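Local coordinates for protein choline dehydrogenase and related flavoproteins (Aspergillus oryzae, PDB 3Q9T) that oxidises formate as a flavoprotein oxidase of the glucose-methanol-choline oxidoreductase family, carrying 8-formyl-FAD as its bound cofactor, at residues A[118-123]-A[528-533]; A[172-177]-A[194-199]; A[306-311]-A[448-453]. One frame throughout, in Å; residues are numbered along the deposited sequence.

Contact 1 of 3, residues A[118-123]-A[528-533]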
loop_
_atom_site.group_PDB
_atom_site.type_symbol
_atom_site.label_atom_id
_atom_site.label_comp_id
_atom_site.label_asym_id
_atom_site.label_seq_id
_atom_site.Cartn_x
_atom_site.Cartn_y
_atom_site.Cartn_z
ATOM N N LYS A 118 1.865 -21.876 -35.449
ATOM C CA LYS A 118 0.573 -22.543 -35.576
ATOM C C LYS A 118 0.256 -23.522 -34.449
ATOM O O LYS A 118 -0.892 -23.647 -34.041
ATOM C CB LYS A 118 0.470 -23.257 -36.931
ATOM C CG LYS A 118 -0.788 -22.911 -37.699
ATOM C CD LYS A 118 -0.872 -21.408 -37.954
ATOM C CE LYS A 118 -2.113 -21.038 -38.775
ATOM N NZ LYS A 118 -3.390 -21.540 -38.163
ATOM N N GLU A 119 1.255 -24.234 -33.954
ATOM C CA GLU A 119 0.981 -25.261 -32.952
ATOM C C GLU A 119 0.488 -24.666 -31.624
ATOM O O GLU A 119 -0.050 -25.375 -30.764
ATOM C CB GLU A 119 2.212 -26.168 -32.749
ATOM C CG GLU A 119 3.423 -25.481 -32.102
ATOM C CD GLU A 119 4.640 -26.407 -31.962
ATOM O OE1 GLU A 119 4.508 -27.528 -31.410
ATOM O OE2 GLU A 119 5.734 -26.004 -32.415
ATOM N N TRP A 120 0.671 -23.365 -31.442
ATOM C CA TRP A 120 0.114 -22.713 -30.261
ATOM C C TRP A 120 -1.107 -21.866 -30.615
ATOM O O TRP A 120 -1.146 -20.678 -30.313
ATOM C CB TRP A 120 1.161 -21.851 -29.556
ATOM C CG TRP A 120 2.253 -22.640 -28.852
ATOM C CD1 TRP A 120 3.491 -22.939 -29.340
ATOM C CD2 TRP A 120 2.190 -23.215 -27.537
ATOM N NE1 TRP A 120 4.211 -23.659 -28.409
ATOM C CE2 TRP A 120 3.431 -23.848 -27.297
ATOM C CE3 TRP A 120 1.203 -23.268 -26.547
ATOM C CZ2 TRP A 120 3.712 -24.515 -26.106
ATOM C CZ3 TRP A 120 1.482 -23.936 -25.361
ATOM C CH2 TRP A 120 2.733 -24.543 -25.146
ATOM N N THR A 121 -2.085 -22.475 -31.275
ATOM C CA THR A 121 -3.359 -21.810 -31.557
ATOM C C THR A 121 -4.510 -22.674 -31.033
ATOM O O THR A 121 -4.286 -23.790 -30.555
ATOM C CB THR A 121 -3.551 -21.529 -33.055
ATOM O OG1 THR A 121 -3.432 -22.749 -33.788
ATOM C CG2 THR A 121 -2.507 -20.557 -33.554
ATOM N N TRP A 122 -5.735 -22.166 -31.114
ATOM C CA TRP A 122 -6.871 -22.868 -30.529
ATOM C C TRP A 122 -6.955 -24.371 -30.880
ATOM O O TRP A 122 -6.783 -25.240 -30.005
ATOM C CB TRP A 122 -8.197 -22.149 -30.826
ATOM C CG TRP A 122 -9.328 -22.874 -30.194
ATOM C CD1 TRP A 122 -10.225 -23.683 -30.819
ATOM C CD2 TRP A 122 -9.642 -22.929 -28.791
ATOM N NE1 TRP A 122 -11.085 -24.225 -29.899
ATOM C CE2 TRP A 122 -10.758 -23.770 -28.650
ATOM C CE3 TRP A 122 -9.102 -22.321 -27.645
ATOM C CZ2 TRP A 122 -11.349 -24.039 -27.405
ATOM C CZ3 TRP A 122 -9.692 -22.586 -26.406
ATOM C CH2 TRP A 122 -10.802 -23.443 -26.300
ATOM N N ASP A 123 -7.216 -24.686 -32.143
ATOM C CA ASP A 123 -7.472 -26.086 -32.523
ATOM C C ASP A 123 -6.388 -27.078 -32.060
ATOM O O ASP A 123 -6.697 -28.063 -31.378
ATOM C CB ASP A 123 -7.738 -26.210 -34.028
ATOM C CG ASP A 123 -8.979 -25.433 -34.461
ATOM O OD1 ASP A 123 -9.984 -25.467 -33.721
ATOM O OD2 ASP A 123 -8.942 -24.781 -35.526
ATOM N N PRO A 528 9.177 -22.069 -29.308
ATOM C CA PRO A 528 7.920 -22.819 -29.373
ATOM C C PRO A 528 7.963 -24.211 -28.736
ATOM O O PRO A 528 6.903 -24.753 -28.436
ATOM C CB PRO A 528 7.645 -22.903 -30.877
ATOM C CG PRO A 528 8.229 -21.641 -31.409
ATOM C CD PRO A 528 9.520 -21.466 -30.608
ATOM N N LYS A 529 9.144 -24.787 -28.535
ATOM C CA LYS A 529 9.228 -26.069 -27.850
ATOM C C LYS A 529 9.516 -25.844 -26.373
ATOM O O LYS A 529 9.911 -26.760 -25.659
ATOM C CB LYS A 529 10.289 -26.966 -28.483
ATOM C CG LYS A 529 10.137 -27.109 -30.005
ATOM C CD LYS A 529 8.763 -27.643 -30.403
ATOM C CE LYS A 529 8.669 -27.798 -31.910
ATOM N NZ LYS A 529 7.409 -28.481 -32.277
ATOM N N LEU A 530 9.324 -24.600 -25.938
ATOM C CA LEU A 530 9.441 -24.238 -24.535
ATOM C C LEU A 530 10.874 -24.388 -24.052
ATOM O O LEU A 530 11.120 -24.466 -22.852
ATOM C CB LEU A 530 8.485 -25.066 -23.666
ATOM C CG LEU A 530 6.999 -24.840 -23.955
ATOM C CD1 LEU A 530 6.150 -25.654 -23.002
ATOM C CD2 LEU A 530 6.650 -23.345 -23.860
ATOM N N LYS A 531 11.812 -24.418 -24.991
ATOM C CA LYS A 531 13.238 -24.402 -24.651
ATOM C C LYS A 531 13.714 -22.972 -24.407
ATOM O O LYS A 531 13.381 -22.067 -25.179
ATOM C CB LYS A 531 14.074 -25.024 -25.772
ATOM C CG LYS A 531 13.791 -26.494 -26.006
ATOM C CD LYS A 531 14.600 -27.003 -27.175
ATOM C CE LYS A 531 14.454 -28.489 -27.317
ATOM N NZ LYS A 531 15.555 -29.004 -28.155
ATOM N N VAL A 532 14.494 -22.775 -23.342
ATOM C CA VAL A 532 15.050 -21.455 -23.032
ATOM C C VAL A 532 16.011 -20.980 -24.143
ATOM O O VAL A 532 17.022 -21.632 -24.426
ATOM C CB VAL A 532 15.744 -21.444 -21.638
ATOM C CG1 VAL A 532 16.378 -20.087 -21.345
ATOM C CG2 VAL A 532 14.755 -21.793 -20.549
ATOM N N HIS A 533 15.681 -19.866 -24.795
ATOM C CA HIS A 533 16.564 -19.311 -25.827
ATOM C C HIS A 533 17.978 -19.192 -25.256
ATOM O O HIS A 533 18.189 -18.587 -24.197
ATOM C CB HIS A 533 16.103 -17.921 -26.289
ATOM C CG HIS A 533 14.765 -17.899 -26.967
ATOM N ND1 HIS A 533 14.522 -18.531 -28.171
ATOM C CD2 HIS A 533 13.608 -17.284 -26.627
ATOM C CE1 HIS A 533 13.265 -18.329 -28.527
ATOM N NE2 HIS A 533 12.688 -17.575 -27.608
#
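W120 and P528 are joined by one nearly straight hydrogen bond, a worked example of how an indole N-H can fasten a side chain to a distant backbone carbonyl. The indole N-H of W120 reaches the carbonyl of P528, with NE1 2.9 Å from O and an N-H...O angle of 170°. The acceptor lies in the plane of the indole, and the donor lies in the carbonyl plane on a lone pair, so direction as well as distance is satisfied on both sides. With CG of W120 beside the backbone N (chi1 -71°), the ring reaches across to the 528-533 segment. Close by is the apolar part: CZ2 of W120 stands 3.9 Å from CD2 of L530, the two side chains crossing at about a right angle, and both residues are buried.

The other side is looser and polar. E119 and K529, both partly exposed, form a salt bridge in which NZ of K529 meets OE2 of E119 at 3.0 Å on its syn lone pair. A second bond, from the same NZ to OE1 of E119 at 3.2 Å, is weak. E119 also pairs through OE1 with K564, so its carboxylate is shared between two lysines, which would be expected to favour its charged form.

Helix 555-572 lies against this group: its M568 touches E119, K529 and L530, while K564 adds a cation-pi contact to W120. The 118-123 segment leads into helix 122-131, and backbone bonds from L530 and V532 tie the 528-533 segment to strand 538-540, at the edge of the parallel FAD-domain sheet.

Contact 2 of 3, residues A[172-177]-A[194-199]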
loop_
_atom_site.group_PDB
_atom_site.type_symbol
_atom_site.label_atom_id
_atom_site.label_comp_id
_atom_site.label_asym_id
_atom_site.label_seq_id
_atom_site.Cartn_x
_atom_site.Cartn_y
_atom_site.Cartn_z
ATOM N N ASN A 172 -32.950 -17.433 -9.065
ATOM C CA ASN A 172 -33.083 -15.976 -9.153
ATOM C C ASN A 172 -31.993 -15.266 -9.973
ATOM O O ASN A 172 -32.291 -14.337 -10.731
ATOM C CB ASN A 172 -33.197 -15.369 -7.771
ATOM C CG ASN A 172 -34.594 -15.519 -7.194
ATOM O OD1 ASN A 172 -35.497 -14.752 -7.519
ATOM N ND2 ASN A 172 -34.778 -16.521 -6.343
ATOM N N LEU A 173 -30.752 -15.734 -9.840
ATOM C CA LEU A 173 -29.620 -15.175 -10.565
ATOM C C LEU A 173 -29.814 -15.426 -12.043
ATOM O O LEU A 173 -29.532 -14.567 -12.877
ATOM C CB LEU A 173 -28.304 -15.818 -10.083
ATOM C CG LEU A 173 -26.974 -15.365 -10.717
ATOM C CD1 LEU A 173 -26.871 -13.846 -10.757
ATOM C CD2 LEU A 173 -25.726 -15.982 -10.019
ATOM N N THR A 174 -30.305 -16.621 -12.362
ATOM C CA THR A 174 -30.544 -16.995 -13.745
ATOM C C THR A 174 -31.624 -16.096 -14.352
ATOM O O THR A 174 -31.449 -15.533 -15.445
ATOM C CB THR A 174 -30.912 -18.496 -13.878
ATOM O OG1 THR A 174 -29.780 -19.297 -13.502
ATOM C CG2 THR A 174 -31.315 -18.829 -15.317
ATOM N N LYS A 175 -32.723 -15.943 -13.620
ATOM C CA LYS A 175 -33.825 -15.074 -14.044
ATOM C C LYS A 175 -33.316 -13.643 -14.271
ATOM O O LYS A 175 -33.619 -13.005 -15.288
ATOM C CB LYS A 175 -34.912 -15.076 -12.965
ATOM C CG LYS A 175 -36.338 -15.185 -13.466
ATOM C CD LYS A 175 -37.347 -15.108 -12.308
ATOM C CE LYS A 175 -37.354 -16.373 -11.463
ATOM N NZ LYS A 175 -38.159 -16.223 -10.214
ATOM N N ALA A 176 -32.531 -13.150 -13.313
ATOM C CA ALA A 176 -32.004 -11.795 -13.385
ATOM C C ALA A 176 -31.172 -11.616 -14.651
ATOM O O ALA A 176 -31.371 -10.664 -15.405
ATOM C CB ALA A 176 -31.168 -11.492 -12.140
ATOM N N TRP A 177 -30.264 -12.564 -14.884
ATOM C CA TRP A 177 -29.373 -12.540 -16.036
ATOM C C TRP A 177 -30.130 -12.465 -17.357
ATOM O O TRP A 177 -29.829 -11.631 -18.222
ATOM C CB TRP A 177 -28.461 -13.782 -16.025
ATOM C CG TRP A 177 -27.338 -13.725 -17.021
ATOM C CD1 TRP A 177 -27.344 -14.208 -18.295
ATOM C CD2 TRP A 177 -26.046 -13.131 -16.822
ATOM N NE1 TRP A 177 -26.142 -13.956 -18.902
ATOM C CE2 TRP A 177 -25.324 -13.301 -18.019
ATOM C CE3 TRP A 177 -25.431 -12.486 -15.745
ATOM C CZ2 TRP A 177 -24.015 -12.837 -18.176
ATOM C CZ3 TRP A 177 -24.127 -12.027 -15.896
ATOM C CH2 TRP A 177 -23.431 -12.206 -17.103
ATOM N N ASP A 194 -19.796 -16.548 -24.568
ATOM C CA ASP A 194 -20.739 -15.473 -24.231
ATOM C C ASP A 194 -21.946 -15.934 -23.391
ATOM O O ASP A 194 -22.815 -16.649 -23.879
ATOM C CB ASP A 194 -21.221 -14.769 -25.504
ATOM C CG ASP A 194 -22.022 -13.516 -25.209
ATOM O OD1 ASP A 194 -21.755 -12.842 -24.196
ATOM O OD2 ASP A 194 -22.923 -13.194 -26.002
ATOM N N GLY A 195 -22.002 -15.512 -22.128
ATOM C CA GLY A 195 -23.165 -15.793 -21.302
ATOM C C GLY A 195 -22.918 -16.263 -19.877
ATOM O O GLY A 195 -21.775 -16.352 -19.411
ATOM N N LEU A 196 -24.009 -16.572 -19.185
ATOM C CA LEU A 196 -23.966 -17.134 -17.847
ATOM C C LEU A 196 -23.953 -18.658 -17.938
ATOM O O LEU A 196 -24.794 -19.246 -18.615
ATOM C CB LEU A 196 -25.183 -16.678 -17.051
ATOM C CG LEU A 196 -25.188 -17.107 -15.587
ATOM C CD1 LEU A 196 -24.168 -16.291 -14.778
ATOM C CD2 LEU A 196 -26.589 -16.965 -15.010
ATOM N N THR A 197 -22.999 -19.289 -17.250
ATOM C CA THR A 197 -22.787 -20.723 -17.370
ATOM C C THR A 197 -22.716 -21.429 -16.013
ATOM O O THR A 197 -22.404 -20.809 -14.994
ATOM C CB THR A 197 -21.486 -21.022 -18.165
ATOM O OG1 THR A 197 -21.449 -22.407 -18.551
ATOM C CG2 THR A 197 -20.254 -20.688 -17.341
ATOM N N HIS A 198 -23.013 -22.726 -16.004
ATOM C CA HIS A 198 -22.746 -23.555 -14.836
ATOM C C HIS A 198 -21.300 -24.054 -14.940
ATOM O O HIS A 198 -20.985 -24.916 -15.776
ATOM C CB HIS A 198 -23.708 -24.744 -14.767
ATOM C CG HIS A 198 -25.089 -24.390 -14.311
ATOM N ND1 HIS A 198 -26.095 -24.037 -15.186
ATOM C CD2 HIS A 198 -25.635 -24.353 -13.073
ATOM C CE1 HIS A 198 -27.197 -23.788 -14.506
ATOM N NE2 HIS A 198 -26.944 -23.962 -13.221
ATOM N N CYS A 199 -20.421 -23.504 -14.104
ATOM C CA CYS A 199 -18.982 -23.760 -14.227
ATOM C C CYS A 199 -18.589 -25.164 -13.814
ATOM O O CYS A 199 -19.239 -25.788 -12.966
ATOM C CB CYS A 199 -18.162 -22.746 -13.409
ATOM S SG CYS A 199 -18.509 -22.720 -11.650
#
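L196 meets W177 through a CH-pi contact, the main interaction between helix 172-177 and strand 195-198. CB of L196 sits 3.4 Å from the centroid of the five-membered ring of W177, only 6° off the ring normal, squarely over the pyrrole part of the indole. A chi1 of -169° turns the indole of W177 away from its own backbone N and out toward the strand.

Van der Waals packing extends the patch. CD2 of L196 reaches back to the root of the indole, 3.8 Å from CB of W177, and also lies 4.2 Å from CA of T174. G195 adds its backbone carbon, 4.0 Å from CZ2 of W177. Helix 167-179 thus packs on strand 195-204 of the large mixed sheet, the short axes nearly antiparallel at 160°, with L470 of helix 454-473 touching W177 and F396 of strand 392-397 touching L196.

NE1 of W177 and N of L196 are both donors and do not bond; the indole N-H goes to the carbonyl of P183, the T174 hydroxyl to that of R170. Helix and strand are held together here by dispersion and shape, while these hydrogen bonds go to residues of the same chain outside the two segments.

Contact 3 of 3, residues A[306-311]-A[448-453]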
loop_
_atom_site.group_PDB
_atom_site.type_symbol
_atom_site.label_atom_id
_atom_site.label_comp_id
_atom_site.label_asym_id
_atom_site.label_seq_id
_atom_site.Cartn_x
_atom_site.Cartn_y
_atom_site.Cartn_z
ATOM N N ASP A 306 -1.589 -9.965 -15.478
ATOM C CA ASP A 306 -2.547 -10.586 -14.571
ATOM C C ASP A 306 -3.907 -9.929 -14.827
ATOM O O ASP A 306 -3.988 -8.934 -15.555
ATOM C CB ASP A 306 -2.079 -10.375 -13.129
ATOM C CG ASP A 306 -2.861 -11.212 -12.097
ATOM O OD1 ASP A 306 -3.733 -12.007 -12.469
ATOM O OD2 ASP A 306 -2.580 -11.072 -10.890
ATOM N N HIS A 307 -4.967 -10.480 -14.241
ATOM C CA HIS A 307 -6.293 -9.865 -14.327
ATOM C C HIS A 307 -6.564 -9.037 -13.074
ATOM O O HIS A 307 -6.479 -9.571 -11.969
ATOM C CB HIS A 307 -7.375 -10.938 -14.369
ATOM C CG HIS A 307 -7.421 -11.732 -15.639
ATOM N ND1 HIS A 307 -7.650 -13.089 -15.646
ATOM C CD2 HIS A 307 -7.303 -11.361 -16.936
ATOM C CE1 HIS A 307 -7.661 -13.524 -16.893
ATOM N NE2 HIS A 307 -7.461 -12.495 -17.695
ATOM N N PRO A 308 -6.943 -7.755 -13.229
ATOM C CA PRO A 308 -7.331 -7.023 -12.018
ATOM C C PRO A 308 -8.768 -7.402 -11.682
ATOM O O PRO A 308 -9.525 -7.722 -12.595
ATOM C CB PRO A 308 -7.258 -5.561 -12.459
ATOM C CG PRO A 308 -7.627 -5.614 -13.919
ATOM C CD PRO A 308 -7.208 -6.972 -14.452
ATOM N N GLY A 309 -9.118 -7.413 -10.399
ATOM C CA GLY A 309 -10.456 -7.758 -9.980
ATOM C C GLY A 309 -10.903 -6.707 -8.986
ATOM O O GLY A 309 -10.112 -6.297 -8.141
ATOM N N VAL A 310 -12.139 -6.230 -9.118
ATOM C CA VAL A 310 -12.760 -5.480 -8.032
ATOM C C VAL A 310 -13.954 -6.257 -7.482
ATOM O O VAL A 310 -15.047 -6.208 -8.035
ATOM C CB VAL A 310 -13.180 -4.047 -8.449
ATOM C CG1 VAL A 310 -13.985 -3.377 -7.329
ATOM C CG2 VAL A 310 -11.953 -3.222 -8.805
ATOM N N PRO A 311 -13.742 -7.002 -6.395
ATOM C CA PRO A 311 -14.885 -7.706 -5.815
ATOM C C PRO A 311 -15.741 -6.757 -4.994
ATOM O O PRO A 311 -15.255 -5.730 -4.519
ATOM C CB PRO A 311 -14.234 -8.737 -4.882
ATOM C CG PRO A 311 -12.754 -8.692 -5.173
ATOM C CD PRO A 311 -12.481 -7.334 -5.719
ATOM N N LEU A 448 2.446 -5.624 -10.508
ATOM C CA LEU A 448 1.414 -6.107 -11.436
ATOM C C LEU A 448 0.929 -5.021 -12.386
ATOM O O LEU A 448 0.300 -5.303 -13.397
ATOM C CB LEU A 448 0.204 -6.662 -10.666
ATOM C CG LEU A 448 0.425 -7.953 -9.882
ATOM C CD1 LEU A 448 -0.773 -8.289 -9.015
ATOM C CD2 LEU A 448 0.726 -9.076 -10.860
ATOM N N ASN A 449 1.176 -3.771 -12.014
ATOM C CA ASN A 449 0.885 -2.644 -12.878
ATOM C C ASN A 449 -0.573 -2.600 -13.336
ATOM O O ASN A 449 -0.865 -2.253 -14.479
ATOM C CB ASN A 449 1.839 -2.634 -14.072
ATOM C CG ASN A 449 1.896 -1.280 -14.763
ATOM O OD1 ASN A 449 1.835 -0.238 -14.110
ATOM N ND2 ASN A 449 2.010 -1.290 -16.094
ATOM N N PHE A 450 -1.479 -2.948 -12.431
ATOM C CA PHE A 450 -2.904 -2.908 -12.715
ATOM C C PHE A 450 -3.333 -1.475 -13.024
ATOM O O PHE A 450 -2.931 -0.517 -12.329
ATOM C CB PHE A 450 -3.707 -3.408 -11.504
ATOM C CG PHE A 450 -3.733 -4.903 -11.332
ATOM C CD1 PHE A 450 -3.690 -5.761 -12.433
ATOM C CD2 PHE A 450 -3.867 -5.455 -10.063
ATOM C CE1 PHE A 450 -3.752 -7.128 -12.270
ATOM C CE2 PHE A 450 -3.912 -6.841 -9.888
ATOM C CZ PHE A 450 -3.868 -7.674 -10.992
ATOM N N PHE A 451 -4.155 -1.325 -14.056
ATOM C CA PHE A 451 -4.784 -0.044 -14.356
ATOM C C PHE A 451 -3.785 1.059 -14.790
ATOM O O PHE A 451 -4.046 2.251 -14.632
ATOM C CB PHE A 451 -5.638 0.403 -13.165
ATOM C CG PHE A 451 -6.769 -0.544 -12.851
ATOM C CD1 PHE A 451 -7.822 -0.713 -13.752
ATOM C CD2 PHE A 451 -6.784 -1.276 -11.670
ATOM C CE1 PHE A 451 -8.852 -1.578 -13.486
ATOM C CE2 PHE A 451 -7.830 -2.160 -11.391
ATOM C CZ PHE A 451 -8.865 -2.310 -12.295
ATOM N N ALA A 452 -2.636 0.659 -15.318
ATOM C CA ALA A 452 -1.704 1.639 -15.876
ATOM C C ALA A 452 -2.431 2.495 -16.917
ATOM O O ALA A 452 -2.198 3.692 -17.018
ATOM C CB ALA A 452 -0.494 0.950 -16.490
ATOM N N ASN A 453 -3.324 1.871 -17.684
ATOM C CA ASN A 453 -4.121 2.588 -18.681
ATOM C C ASN A 453 -5.494 2.967 -18.102
ATOM O O ASN A 453 -6.194 2.114 -17.553
ATOM C CB ASN A 453 -4.275 1.724 -19.946
ATOM C CG ASN A 453 -4.905 2.479 -21.114
ATOM O OD1 ASN A 453 -5.840 3.263 -20.933
ATOM N ND2 ASN A 453 -4.400 2.230 -22.324
HETATM O O HOH W 1 -0.828 -7.180 -15.067
#
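P308 and F450 bring the two backbones to within 6.1 Å between their CA atoms, and D306 and L448 are the next pair in register. The 306-311 segment runs from an extended loop into strand 308-316, whereas N449 to A452 forms a type II beta turn. No direct hydrogen bond links the segments. A water bridges them instead, accepting from N of D306 at 2.9 Å and donating to O of L448 at 2.8 Å.

Among the side chains, the F450 ring is sandwiched. On one face P308 offers a CH-pi contact, its CB 3.8 Å from the ring centroid and 19° off the normal; the opposite face is covered by CB of L448 from within the same segment. The chi1 of -78° places CG of F450 beside the backbone N, aiming the ring at the other segment. CB of P308 also comes 3.6 Å from CE2 of F451; the same methylene thus touches two consecutive phenylalanines, one over its face and one obliquely. OD2 of D306 approaches CZ of F450 obliquely, at 3.6 Å. D306 is buried, and this oxygen is hydrogen-bonded to the hydroxyl of T507, while OD1 takes the backbone N-H of H307 from above the carboxylate plane in a bent bond.

The D306 side chain is about 8 Å from the bound 8-formyl-FAD, so the contact lies near the cofactor site. The CB of H307 is directed away from the 448-453 segment, and its ring bonds to H510. Strand 67-74 supports L448 and F450 through M71, F451 lies against helices 454-473 and 494-504, and backbone bonds join 306-311 to strands 415-423 and 506-507.

In the fold
Read from the N terminus, the chain first lays down 118-123, which waits some 400 residues for its partner at 528-533. Within that long loop lie both other closures. Contact 2 comes first and is short, returning helix 167-179 onto strand 195-204 after 16 intervening residues. Contact 3 opens only after contact 2 has closed, and its 136-residue excursion ends at the loop before helix 454-473. These two are therefore in series and both reach the large mixed sheet, although their centres stand 25 Å apart. Contact 1 instead joins the approach to helix 122-131 with the loop before strand 538-540, beside the FAD-binding part of the fold. No two contacts touch.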